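PDB 2GP4: 6-phosphogluconate dehydratase from Shewanella oneidensis, which catalyses the dehydration of 6-phosphogluconate to 2-dehydro-3-deoxy-6-phosphogluconate, a step of the Entner-Doudoroff pathway, and is seen here without its iron-sulfur cluster. Local coordinates for residues A374-E379 against E425-V430; V350-R355 against P433-G438; P467-D472 against G484-D489; K523-T528 against K538-I543; G138-E143 against Y597-E602. All blocks are in the same frame, centred on the assembly; numbering follows the deposited sequence.

Interaction 1 (A374-E379 against E425-V430); sequences AFLIKE and EVLTSV
Glu379 and Val430 bring the two backbones nearest, with 6.4 Å between their CA atoms. Residues 374-379 are a piece of helix 372-383. Residues 425-430 form an irregular loop that passes the side of this helix. One hydrogen bond joins them: Val430 N donates to Glu379 OE1 over 2.9 Å, with an N-H...O angle of 162°. The amide comes to the anti side of the carboxylate, 21° out of its plane. The Glu379 chain is bent at chi2, which folds the carboxylate back beside the Ser429-Val430 link. Val430 CG1 lies against Glu379 CB at 3.6 Å.

Phe375 carries the apolar part. Its CG is anti to the backbone N (chi1 175°), and this puts the ring against the 427-429 backbone. Thr428 O lies at the ring edge, 3.4 Å from Phe375 CE2. Leu427 CG sits 3.7 Å from Phe375 CD2; the two side chains run alongside, pointing opposite ways. Glu379 CG covers one face of the ring near its rim. Leu376 CD1 adds a looser touch on Leu427 CD1. Beyond the two segments, Leu427 also packs on Phe367 and Ala370 of helix 364-370.

The chemistry is mixed. Apolar contact holds the Phe375-Leu427 end. At the other end the carboxylate oxygen gives the Val430 amide an acceptor and ties the loop to the helix at that point.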
# COMPACT_ATOMS: atom_id res chain seq x y z
N ALA A 374 13.71 11.83 4.22
CA ALA A 374 14.21 13.16 3.86
C ALA A 374 15.13 13.11 2.64
O ALA A 374 15.12 14.02 1.81
CB ALA A 374 14.92 13.81 5.05
N PHE A 375 15.93 12.04 2.54
CA PHE A 375 16.78 11.84 1.37
C PHE A 375 15.96 11.39 0.16
O PHE A 375 16.09 11.97 -0.92
CB PHE A 375 17.90 10.83 1.66
CG PHE A 375 18.74 10.50 0.46
CD1 PHE A 375 19.76 11.36 0.05
CD2 PHE A 375 18.51 9.34 -0.26
CE1 PHE A 375 20.54 11.05 -1.07
CE2 PHE A 375 19.29 9.02 -1.37
CZ PHE A 375 20.31 9.88 -1.77
N LEU A 376 15.13 10.37 0.35
CA LEU A 376 14.30 9.83 -0.72
C LEU A 376 13.44 10.91 -1.36
O LEU A 376 13.34 11.00 -2.58
CB LEU A 376 13.39 8.72 -0.18
CG LEU A 376 12.69 7.83 -1.21
CD1 LEU A 376 13.26 6.43 -1.13
CD2 LEU A 376 11.20 7.81 -0.95
N ILE A 377 12.82 11.73 -0.52
CA ILE A 377 11.90 12.77 -0.98
C ILE A 377 12.64 13.88 -1.72
O ILE A 377 12.14 14.39 -2.71
CB ILE A 377 10.98 13.29 0.16
CG1 ILE A 377 9.93 12.21 0.49
CG2 ILE A 377 10.30 14.60 -0.22
CD1 ILE A 377 9.06 12.52 1.69
N LYS A 378 13.84 14.23 -1.27
CA LYS A 378 14.65 15.23 -1.97
C LYS A 378 15.03 14.75 -3.38
O LYS A 378 14.88 15.49 -4.35
CB LYS A 378 15.91 15.60 -1.17
CG LYS A 378 16.79 16.63 -1.88
CD LYS A 378 18.16 16.76 -1.24
CE LYS A 378 18.95 17.87 -1.91
NZ LYS A 378 19.49 17.44 -3.22
N GLU A 379 15.51 13.51 -3.46
CA GLU A 379 15.88 12.88 -4.73
C GLU A 379 14.72 12.85 -5.72
O GLU A 379 14.89 13.23 -6.89
CB GLU A 379 16.38 11.46 -4.49
CG GLU A 379 17.78 11.39 -3.92
CD GLU A 379 18.83 11.84 -4.92
OE1 GLU A 379 18.90 11.25 -6.02
OE2 GLU A 379 19.57 12.80 -4.60
N GLU A 425 23.87 0.21 -0.23
CA GLU A 425 23.28 -1.12 -0.27
C GLU A 425 21.83 -1.11 0.24
O GLU A 425 21.09 -2.06 0.02
CB GLU A 425 24.13 -2.13 0.50
CG GLU A 425 25.31 -2.68 -0.29
CD GLU A 425 25.99 -3.86 0.41
OE1 GLU A 425 26.36 -3.72 1.60
OE2 GLU A 425 26.17 -4.92 -0.24
N VAL A 426 21.44 -0.03 0.92
CA VAL A 426 20.10 0.08 1.49
C VAL A 426 19.30 1.20 0.84
O VAL A 426 18.11 1.04 0.54
CB VAL A 426 20.15 0.31 3.03
CG1 VAL A 426 18.76 0.56 3.60
CG2 VAL A 426 20.82 -0.86 3.73
N LEU A 427 19.96 2.34 0.62
CA LEU A 427 19.31 3.52 0.07
C LEU A 427 20.19 4.19 -0.98
O LEU A 427 21.39 4.35 -0.78
CB LEU A 427 18.99 4.50 1.20
CG LEU A 427 18.34 5.85 0.89
CD1 LEU A 427 17.03 5.70 0.16
CD2 LEU A 427 18.14 6.59 2.19
N THR A 428 19.58 4.58 -2.10
CA THR A 428 20.36 5.07 -3.21
C THR A 428 19.76 6.31 -3.88
O THR A 428 18.57 6.61 -3.71
CB THR A 428 20.65 3.94 -4.24
OG1 THR A 428 21.79 4.27 -5.02
CG2 THR A 428 19.45 3.68 -5.13
N SER A 429 20.59 7.03 -4.62
CA SER A 429 20.17 8.21 -5.39
C SER A 429 19.52 7.77 -6.69
O SER A 429 19.74 6.64 -7.14
CB SER A 429 21.38 9.07 -5.71
OG SER A 429 22.27 8.36 -6.54
N VAL A 430 18.73 8.66 -7.30
CA VAL A 430 18.08 8.32 -8.57
C VAL A 430 19.07 8.19 -9.74
O VAL A 430 18.80 7.46 -10.68
CB VAL A 430 16.87 9.26 -8.94
CG1 VAL A 430 16.16 9.77 -7.70
CG2 VAL A 430 17.29 10.41 -9.84

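Interaction 2 (V350-R355 against P433-G438); sequences VPLLAR and PFQNNG
Leu352 and Gln435 meet through their backbones in the tight middle of this contact. Leu352 N donates to Gln435 O over 2.7 Å. The return bond, from Phe434 N to Leu352 O, is weak. Pro433 CB packs against Pro351 CB at 3.8 Å and against Leu353 CD1 at 3.9 Å. Leu352 CD2 meets Phe434 CB.

The Phe434 ring is wedged by its edge against the backbone of 353-354, with CE2 3.5 Å from Leu353 O. The solvent side is looser. There the exposed Arg355 lies over one face of the ring. Its CG makes a CH-pi contact 4.2 Å from the ring centroid. The guanidinium continues over CD1 and CE1, its plane 34° from that of the ring. A serine in place of Phe434 would probably open a gap beside Leu353 and leave the Arg355 side chain free to swing into solvent.

Gln435 turns its amide to Ser455 O. Asn436 and Asn437 lie at the outer end, joined by a hydrogen bond from Asn437 ND2 to Asn436 OD1. Two irregular loops are thus joined by one sound backbone bond and one weak one, with proline-leucine packing and the Phe434 ring beside them. They link the N-terminal and C-terminal family regions of the dehydratase.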
# COMPACT_ATOMS: atom_id res chain seq x y z
N VAL A 350 9.60 5.39 -12.41
CA VAL A 350 10.07 5.54 -11.04
C VAL A 350 11.17 4.53 -10.71
O VAL A 350 10.93 3.33 -10.69
CB VAL A 350 8.91 5.43 -10.01
CG1 VAL A 350 9.43 5.63 -8.58
CG2 VAL A 350 7.82 6.45 -10.32
N PRO A 351 12.40 5.03 -10.43
CA PRO A 351 13.48 4.11 -10.07
C PRO A 351 13.26 3.46 -8.70
O PRO A 351 12.54 4.02 -7.86
CB PRO A 351 14.71 5.02 -10.03
CG PRO A 351 14.17 6.37 -9.72
CD PRO A 351 12.83 6.43 -10.41
N LEU A 352 13.85 2.29 -8.50
CA LEU A 352 13.91 1.67 -7.19
C LEU A 352 15.09 2.26 -6.41
O LEU A 352 16.23 2.21 -6.88
CB LEU A 352 14.03 0.15 -7.29
CG LEU A 352 14.07 -0.63 -5.97
CD1 LEU A 352 12.72 -0.54 -5.23
CD2 LEU A 352 14.49 -2.07 -6.20
N LEU A 353 14.80 2.80 -5.23
CA LEU A 353 15.76 3.57 -4.45
C LEU A 353 16.07 2.97 -3.08
O LEU A 353 17.04 3.38 -2.43
CB LEU A 353 15.24 5.01 -4.30
CG LEU A 353 15.78 6.13 -5.20
CD1 LEU A 353 16.17 5.69 -6.61
CD2 LEU A 353 14.80 7.31 -5.23
N ALA A 354 15.27 2.01 -2.62
CA ALA A 354 15.44 1.45 -1.28
C ALA A 354 15.31 -0.06 -1.22
O ALA A 354 14.45 -0.64 -1.88
CB ALA A 354 14.48 2.11 -0.29
N ARG A 355 16.17 -0.69 -0.42
CA ARG A 355 16.06 -2.10 -0.07
C ARG A 355 15.77 -2.25 1.42
O ARG A 355 16.68 -2.21 2.24
CB ARG A 355 17.36 -2.85 -0.37
CG ARG A 355 17.47 -3.42 -1.76
CD ARG A 355 18.64 -4.37 -1.81
NE ARG A 355 19.28 -4.38 -3.12
CZ ARG A 355 20.58 -4.57 -3.32
NH1 ARG A 355 21.41 -4.74 -2.29
NH2 ARG A 355 21.07 -4.56 -4.56
N PRO A 433 20.45 4.09 -9.34
CA PRO A 433 19.47 3.36 -8.54
C PRO A 433 19.71 1.85 -8.50
O PRO A 433 20.50 1.33 -9.28
CB PRO A 433 18.16 3.67 -9.26
CG PRO A 433 18.56 3.76 -10.70
CD PRO A 433 19.97 4.31 -10.72
N PHE A 434 19.02 1.14 -7.61
CA PHE A 434 19.03 -0.33 -7.65
C PHE A 434 18.46 -0.84 -8.97
O PHE A 434 18.99 -1.79 -9.56
CB PHE A 434 18.27 -0.93 -6.46
CG PHE A 434 18.91 -0.65 -5.13
CD1 PHE A 434 20.14 -1.21 -4.80
CD2 PHE A 434 18.27 0.16 -4.20
CE1 PHE A 434 20.73 -0.95 -3.57
CE2 PHE A 434 18.86 0.43 -2.97
CZ PHE A 434 20.08 -0.13 -2.65
N GLN A 435 17.37 -0.21 -9.42
CA GLN A 435 16.76 -0.47 -10.72
C GLN A 435 16.14 0.84 -11.21
O GLN A 435 15.66 1.63 -10.39
CB GLN A 435 15.68 -1.54 -10.62
CG GLN A 435 16.22 -2.95 -10.41
CD GLN A 435 15.13 -3.95 -10.12
OE1 GLN A 435 13.98 -3.77 -10.51
NE2 GLN A 435 15.48 -5.02 -9.44
N ASN A 436 16.13 1.06 -12.52
CA ASN A 436 15.60 2.32 -13.05
C ASN A 436 14.07 2.35 -13.21
O ASN A 436 13.54 3.21 -13.93
CB ASN A 436 16.30 2.71 -14.36
CG ASN A 436 15.88 1.85 -15.54
OD1 ASN A 436 15.19 0.84 -15.38
ND2 ASN A 436 16.31 2.25 -16.73
N ASN A 437 13.39 1.43 -12.54
CA ASN A 437 11.93 1.31 -12.60
C ASN A 437 11.38 0.60 -11.35
O ASN A 437 12.14 -0.03 -10.61
CB ASN A 437 11.51 0.56 -13.87
CG ASN A 437 12.13 -0.81 -13.95
OD1 ASN A 437 11.60 -1.77 -13.40
ND2 ASN A 437 13.28 -0.90 -14.62
N GLY A 438 10.06 0.69 -11.14
CA GLY A 438 9.43 0.12 -9.95
C GLY A 438 9.01 -1.34 -10.03
O GLY A 438 8.56 -1.92 -9.04

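Interaction 3 (P467-D472 against G484-D489); sequences PAVVID and GALDRD
Val469, Pro467 and Arg488 bury the most surface in this contact, and no hydrogen bond crosses it. Val469 is central. Its side chain points from the strand toward the loop 484-489 and divides its two methyls between two partners. CG1, anti to the backbone N (chi1 169°), meets Leu486 CD2 at 3.7 Å. CG2 lies 3.7 Å from Arg488 NH2 and also comes near Leu486 CD2. The valine thus fits between an apolar branch and the end of a charged side chain.

Pro467 stands at the other end of the contact. Its CG is 3.6 Å from Asp489 O, and CD is a little farther from the same oxygen. The ring rests on the loop backbone just before strand 490-494 begins.

Arg488 is exposed, yet its guanidinium is drawn back over its own loop. CG lies between the backbone N and the carbonyl carbon (chi1 37°), and the chain bends again at chi2 (84°). This fold carries NE to Ala485 O, where it donates over 2.9 Å. NH2 adds a weak bond to the same oxygen. The curled arginine therefore folds back on the type I turn Gly484-Asp487, holding the carbonyl of Ala485, and sets its NH2 beside the valine.

Around the contact, helix 477-482 ends in a Schellman motif with Gly484 as the C-prime residue. Leu480 of that helix packs on Val469. Leu486 reaches Val492 of strand 490-494 and Leu517 of helix 511-519. The contact closes a beta-alpha-beta crossover between the parallel, paired strands 463-471 and 490-494.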
# COMPACT_ATOMS: atom_id res chain seq x y z
N PRO A 467 1.62 -25.73 -19.25
CA PRO A 467 0.34 -26.33 -18.85
C PRO A 467 -0.08 -25.93 -17.43
O PRO A 467 0.77 -25.67 -16.57
CB PRO A 467 0.61 -27.84 -18.93
CG PRO A 467 2.11 -27.97 -18.93
CD PRO A 467 2.60 -26.77 -19.65
N ALA A 468 -1.39 -25.87 -17.19
CA ALA A 468 -1.93 -25.39 -15.92
C ALA A 468 -2.04 -26.49 -14.87
O ALA A 468 -2.22 -27.67 -15.20
CB ALA A 468 -3.29 -24.74 -16.13
N VAL A 469 -1.92 -26.07 -13.61
CA VAL A 469 -2.15 -26.92 -12.45
C VAL A 469 -3.09 -26.17 -11.50
O VAL A 469 -2.70 -25.19 -10.87
CB VAL A 469 -0.81 -27.31 -11.76
CG1 VAL A 469 -1.07 -27.98 -10.42
CG2 VAL A 469 0.02 -28.24 -12.67
N VAL A 470 -4.33 -26.64 -11.41
CA VAL A 470 -5.41 -25.91 -10.72
C VAL A 470 -5.67 -26.44 -9.32
O VAL A 470 -5.85 -27.64 -9.12
CB VAL A 470 -6.74 -25.94 -11.54
CG1 VAL A 470 -7.77 -25.00 -10.92
CG2 VAL A 470 -6.50 -25.56 -13.00
N ILE A 471 -5.66 -25.53 -8.34
CA ILE A 471 -6.11 -25.82 -6.98
C ILE A 471 -6.95 -24.66 -6.44
O ILE A 471 -6.80 -23.52 -6.90
CB ILE A 471 -4.93 -26.14 -6.01
CG1 ILE A 471 -3.83 -25.07 -6.11
CG2 ILE A 471 -4.36 -27.52 -6.31
CD1 ILE A 471 -2.86 -25.08 -4.95
N ASP A 472 -7.84 -24.93 -5.50
CA ASP A 472 -8.70 -23.88 -4.93
C ASP A 472 -8.42 -23.62 -3.46
O ASP A 472 -9.20 -22.96 -2.77
CB ASP A 472 -10.19 -24.16 -5.20
CG ASP A 472 -10.67 -25.49 -4.62
OD1 ASP A 472 -10.00 -26.06 -3.73
OD2 ASP A 472 -11.75 -25.94 -5.05
N GLY A 484 5.36 -35.40 -6.99
CA GLY A 484 6.18 -35.08 -8.16
C GLY A 484 5.39 -34.51 -9.32
O GLY A 484 5.92 -34.39 -10.43
N ALA A 485 4.13 -34.16 -9.07
CA ALA A 485 3.25 -33.62 -10.10
C ALA A 485 3.66 -32.22 -10.59
O ALA A 485 3.21 -31.78 -11.65
CB ALA A 485 1.80 -33.63 -9.63
N LEU A 486 4.51 -31.54 -9.81
CA LEU A 486 4.98 -30.20 -10.18
C LEU A 486 6.42 -30.18 -10.69
O LEU A 486 6.95 -29.12 -11.03
CB LEU A 486 4.84 -29.24 -8.99
CG LEU A 486 3.49 -29.06 -8.30
CD1 LEU A 486 3.64 -28.15 -7.10
CD2 LEU A 486 2.44 -28.53 -9.26
N ASP A 487 7.06 -31.35 -10.75
CA ASP A 487 8.44 -31.46 -11.21
C ASP A 487 8.52 -31.36 -12.74
O ASP A 487 9.10 -32.23 -13.41
CB ASP A 487 9.07 -32.78 -10.72
CG ASP A 487 9.29 -32.80 -9.21
OD1 ASP A 487 9.17 -31.74 -8.55
OD2 ASP A 487 9.60 -33.89 -8.69
N ARG A 488 7.92 -30.30 -13.27
CA ARG A 488 7.90 -30.00 -14.70
C ARG A 488 7.51 -28.54 -14.91
O ARG A 488 7.08 -27.87 -13.96
CB ARG A 488 6.95 -30.93 -15.48
CG ARG A 488 5.66 -31.32 -14.77
CD ARG A 488 4.58 -30.27 -14.95
NE ARG A 488 3.33 -30.63 -14.27
CZ ARG A 488 2.26 -31.15 -14.88
NH1 ARG A 488 2.27 -31.38 -16.18
NH2 ARG A 488 1.18 -31.43 -14.16
N ASP A 489 7.68 -28.03 -16.12
CA ASP A 489 7.19 -26.70 -16.46
C ASP A 489 5.68 -26.68 -16.25
O ASP A 489 4.96 -27.57 -16.72
CB ASP A 489 7.51 -26.36 -17.92
CG ASP A 489 9.01 -26.32 -18.21
OD1 ASP A 489 9.82 -26.56 -17.29
OD2 ASP A 489 9.37 -26.06 -19.37

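Interaction 4 (K523-T528 against K538-I543); sequences KVALMT and KVPAAI
Leu526 O accepts the shortest bond of this contact, from Ala542 N at 2.8 Å. Ala541 CA lies against the same oxygen at 3.4 Å as a CA-H...O contact. Two more backbone bonds extend the pairing. Leu526 N donates to Pro540 O over 2.9 Å with an N-H...O angle of 168°, and Thr528 N donates to Ala542 O over 3.0 Å. Strands 524-528 and 541-543 run parallel, only 5° apart.

Leu526 and Ala541 share one face of the sheet, their CB atoms 3.8 Å apart. Leu526 CD2 also crosses to Val539 CG1. That methyl is anti to its own backbone N (chi1 168°), which directs it at the leucine. Met527 and Ala542 lie on the other face, where Met527 CG meets Ala542 CB at 4.1 Å. At the start of the pairing, Pro540 CG packs on Ala525 CB at 3.8 Å. Thr528 CG2 touches Ile543 CG2 at the far end, and its OG1 is bonded to Val494 O.

Helix 511-519 covers the Leu526 face through Leu514, and strand 490-494 borders strand 524-528 on its other edge. These two strands belong to the run of four parallel strands, 541-546, 524-528, 490-494 and 463-471, in the middle of the mixed sheet.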
# COMPACT_ATOMS: atom_id res chain seq x y z
N LYS A 523 10.44 -24.27 -15.60
CA LYS A 523 9.86 -22.97 -15.92
C LYS A 523 8.48 -22.89 -15.30
O LYS A 523 7.54 -23.55 -15.75
CB LYS A 523 9.82 -22.75 -17.44
CG LYS A 523 11.19 -22.77 -18.11
CD LYS A 523 11.16 -22.20 -19.52
CE LYS A 523 11.39 -20.67 -19.54
NZ LYS A 523 10.28 -19.85 -18.92
N VAL A 524 8.36 -22.10 -14.24
CA VAL A 524 7.14 -22.10 -13.44
C VAL A 524 6.61 -20.69 -13.17
O VAL A 524 7.38 -19.74 -13.11
CB VAL A 524 7.35 -22.84 -12.09
CG1 VAL A 524 7.54 -24.32 -12.33
CG2 VAL A 524 8.53 -22.25 -11.31
N ALA A 525 5.30 -20.59 -13.02
CA ALA A 525 4.65 -19.32 -12.68
C ALA A 525 3.43 -19.53 -11.81
O ALA A 525 2.85 -20.63 -11.78
CB ALA A 525 4.29 -18.55 -13.93
N LEU A 526 3.05 -18.48 -11.09
CA LEU A 526 1.86 -18.46 -10.26
C LEU A 526 0.79 -17.60 -10.90
O LEU A 526 1.09 -16.55 -11.45
CB LEU A 526 2.16 -17.89 -8.88
CG LEU A 526 2.57 -18.77 -7.70
CD1 LEU A 526 1.74 -20.04 -7.63
CD2 LEU A 526 4.04 -19.07 -7.76
N MSE A 527 -0.45 -18.04 -10.79
CA MSE A 527 -1.59 -17.22 -11.15
C MSE A 527 -2.68 -17.40 -10.09
O MSE A 527 -3.13 -18.51 -9.84
CB MSE A 527 -2.12 -17.58 -12.53
CG MSE A 527 -3.09 -16.56 -13.10
SE MSE A 527 -3.84 -17.13 -14.80
CE MSE A 527 -2.15 -17.62 -15.63
N THR A 528 -3.08 -16.30 -9.47
CA THR A 528 -4.13 -16.35 -8.45
C THR A 528 -5.03 -15.12 -8.50
O THR A 528 -4.60 -14.03 -8.91
CB THR A 528 -3.55 -16.57 -7.02
OG1 THR A 528 -4.62 -16.79 -6.09
CG2 THR A 528 -2.69 -15.38 -6.56
N LYS A 538 11.08 -14.30 -6.81
CA LYS A 538 11.87 -14.56 -8.02
C LYS A 538 11.06 -15.34 -9.06
O LYS A 538 11.46 -15.45 -10.22
CB LYS A 538 13.15 -15.32 -7.66
CG LYS A 538 12.93 -16.73 -7.10
CD LYS A 538 14.23 -17.32 -6.57
CE LYS A 538 13.97 -18.52 -5.68
NZ LYS A 538 15.24 -19.22 -5.32
N VAL A 539 9.92 -15.87 -8.64
CA VAL A 539 9.04 -16.60 -9.54
C VAL A 539 7.98 -15.64 -10.07
O VAL A 539 7.37 -14.90 -9.29
CB VAL A 539 8.40 -17.81 -8.83
CG1 VAL A 539 7.25 -18.40 -9.65
CG2 VAL A 539 9.46 -18.86 -8.54
N PRO A 540 7.76 -15.62 -11.40
CA PRO A 540 6.74 -14.74 -11.95
C PRO A 540 5.38 -15.10 -11.37
O PRO A 540 4.96 -16.27 -11.43
CB PRO A 540 6.77 -15.05 -13.46
CG PRO A 540 7.42 -16.39 -13.56
CD PRO A 540 8.43 -16.41 -12.46
N ALA A 541 4.70 -14.11 -10.80
CA ALA A 541 3.39 -14.34 -10.20
C ALA A 541 2.36 -13.32 -10.67
O ALA A 541 2.49 -12.13 -10.41
CB ALA A 541 3.51 -14.33 -8.68
N ALA A 542 1.34 -13.79 -11.39
CA ALA A 542 0.21 -12.95 -11.75
C ALA A 542 -0.80 -13.00 -10.60
O ALA A 542 -1.35 -14.05 -10.30
CB ALA A 542 -0.42 -13.43 -13.04
N ILE A 543 -1.00 -11.86 -9.95
CA ILE A 543 -1.79 -11.78 -8.71
C ILE A 543 -2.96 -10.79 -8.84
O ILE A 543 -2.96 -9.94 -9.74
CB ILE A 543 -0.91 -11.40 -7.47
CG1 ILE A 543 -0.27 -10.02 -7.65
CG2 ILE A 543 0.15 -12.46 -7.20
CD1 ILE A 543 0.35 -9.44 -6.38

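Interaction 5 (G138-E143 against Y597-E602); sequences GQPGME and YGMGRE
Pro140 and Glu143 meet Met599 and Arg601 where two loops, far apart in sequence, come together. The second loop makes a type I' beta turn from Gly598 to Arg601. The first runs into a 3-10 segment at 141-143. The contact joins the N-terminal and C-terminal family regions of the dehydratase.

Along the first segment, Pro140 is the first residue with a large share. Its CB lies over one face of the Arg601 guanidinium, 3.9 Å from NH1 and offset toward the rim. Its CD faces the methyl CE of Met599, a selenomethionine, at 4.1 Å. Gly141 follows, and Met599 CE approaches its N at 3.6 Å. The Met599 chain is bent at chi2 (-83°) and chi3, which folds the methyl over this backbone.

Glu143 ends the walk with a salt bridge. Its chain is extended beyond CG and brings OE1 to Arg601 NH1. Pro505 also touches its side chain. The carboxylate and guanidinium planes stand 45° apart.

Arg601 has a second role within its own turn: NE donates to Gly598 O. Gly598 O also takes Arg601 N, from the opposite face of the carbonyl plane. A leucine in place of Arg601 would probably leave the Glu143 carboxylate without this charged mate and deprive Gly598 O of one of its two donors. The bond from Arg601 NH1 to Glu143 OE1 measures 2.8 Å; the oxygen lies in the guanidinium plane, while the nitrogen stands 46° out of the carboxylate plane.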
# COMPACT_ATOMS: atom_id res chain seq x y z
N GLY A 138 -4.46 -13.98 11.92
CA GLY A 138 -4.30 -15.32 12.49
C GLY A 138 -3.86 -16.32 11.42
O GLY A 138 -2.89 -16.08 10.70
N GLN A 139 -4.58 -17.44 11.35
CA GLN A 139 -4.44 -18.39 10.25
C GLN A 139 -5.72 -18.31 9.40
O GLN A 139 -5.66 -17.86 8.26
CB GLN A 139 -4.16 -19.81 10.76
CG GLN A 139 -3.34 -19.89 12.05
CD GLN A 139 -1.89 -19.48 11.87
OE1 GLN A 139 -1.11 -20.19 11.22
NE2 GLN A 139 -1.51 -18.35 12.45
N PRO A 140 -6.89 -18.75 9.94
CA PRO A 140 -8.16 -18.35 9.33
C PRO A 140 -8.56 -16.91 9.68
O PRO A 140 -9.38 -16.30 8.98
CB PRO A 140 -9.17 -19.34 9.92
CG PRO A 140 -8.34 -20.39 10.64
CD PRO A 140 -7.12 -19.66 11.07
N GLY A 141 -7.97 -16.36 10.74
CA GLY A 141 -8.11 -14.95 11.09
C GLY A 141 -7.55 -14.03 10.02
O GLY A 141 -7.94 -12.86 9.91
N MSE A 142 -6.63 -14.56 9.21
CA MSE A 142 -6.04 -13.84 8.09
C MSE A 142 -7.10 -13.52 7.01
O MSE A 142 -6.94 -12.58 6.23
CB MSE A 142 -4.84 -14.63 7.54
CG MSE A 142 -4.13 -14.03 6.33
SE MSE A 142 -3.50 -12.19 6.59
CE MSE A 142 -4.17 -11.42 4.93
N GLU A 143 -8.19 -14.29 7.01
CA GLU A 143 -9.31 -14.05 6.08
C GLU A 143 -10.18 -12.84 6.47
O GLU A 143 -11.12 -12.50 5.75
CB GLU A 143 -10.16 -15.32 5.92
CG GLU A 143 -9.48 -16.43 5.10
CD GLU A 143 -10.22 -17.77 5.11
OE1 GLU A 143 -11.44 -17.80 5.40
OE2 GLU A 143 -9.57 -18.80 4.82
N TYR A 597 -17.93 -19.47 7.99
CA TYR A 597 -18.13 -19.44 9.43
C TYR A 597 -16.85 -19.84 10.17
O TYR A 597 -15.94 -20.42 9.58
CB TYR A 597 -19.31 -20.34 9.84
CG TYR A 597 -18.96 -21.81 9.97
CD1 TYR A 597 -18.98 -22.66 8.86
CD2 TYR A 597 -18.61 -22.36 11.20
CE1 TYR A 597 -18.66 -24.01 8.97
CE2 TYR A 597 -18.28 -23.71 11.33
CZ TYR A 597 -18.31 -24.53 10.21
OH TYR A 597 -17.99 -25.86 10.34
N GLY A 598 -16.79 -19.55 11.47
CA GLY A 598 -15.62 -19.83 12.28
C GLY A 598 -14.69 -18.63 12.35
O GLY A 598 -14.42 -18.00 11.34
N MSE A 599 -14.19 -18.33 13.55
CA MSE A 599 -13.34 -17.16 13.80
C MSE A 599 -14.04 -15.84 13.48
O MSE A 599 -13.40 -14.85 13.10
CB MSE A 599 -12.01 -17.28 13.05
CG MSE A 599 -11.10 -18.37 13.60
SE MSE A 599 -10.08 -17.74 15.15
CE MSE A 599 -8.42 -17.35 14.19
N GLY A 600 -15.36 -15.83 13.64
CA GLY A 600 -16.16 -14.62 13.45
C GLY A 600 -16.50 -14.32 12.01
O GLY A 600 -17.03 -13.25 11.71
N ARG A 601 -16.21 -15.26 11.11
CA ARG A 601 -16.45 -15.03 9.68
C ARG A 601 -17.93 -14.90 9.33
O ARG A 601 -18.30 -14.23 8.36
CB ARG A 601 -15.76 -16.11 8.84
CG ARG A 601 -14.26 -15.92 8.75
CD ARG A 601 -13.57 -17.08 8.06
NE ARG A 601 -13.68 -18.32 8.82
CZ ARG A 601 -13.05 -19.45 8.52
NH1 ARG A 601 -12.24 -19.52 7.47
NH2 ARG A 601 -13.23 -20.52 9.27
N GLU A 602 -18.78 -15.52 10.16
CA GLU A 602 -20.24 -15.41 10.06
C GLU A 602 -20.70 -13.95 10.00
O GLU A 602 -21.76 -13.65 9.45
CB GLU A 602 -20.92 -16.04 11.29
CG GLU A 602 -20.32 -17.30 11.79
CD GLU A 602 -19.08 -17.07 12.63
OE1 GLU A 602 -19.20 -16.52 13.75
OE2 GLU A 602 -17.99 -17.47 12.17

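In the fold
Interactions 1 and 2 form one continuous patch, with centres 10 Å apart. Thr428 N lies 2.8 Å from Leu353 O and Val426 O lies 2.8 Å from Arg355 N, both probable hydrogen bonds. Interactions 3 and 4 share the mixed sheet, with centres 12 Å apart. Asp489 OD1 and Lys523 N, 2.9 Å apart, probably link them. Interaction 2 comes within about 10 Å of interaction 4, nearest atoms. Interaction 5 spans the longest stretch of chain, enclosing the other four in sequence. Its centre is about 40 Å from that of interaction 1, across the chain's centre. All five belong to the cluster-free apo form.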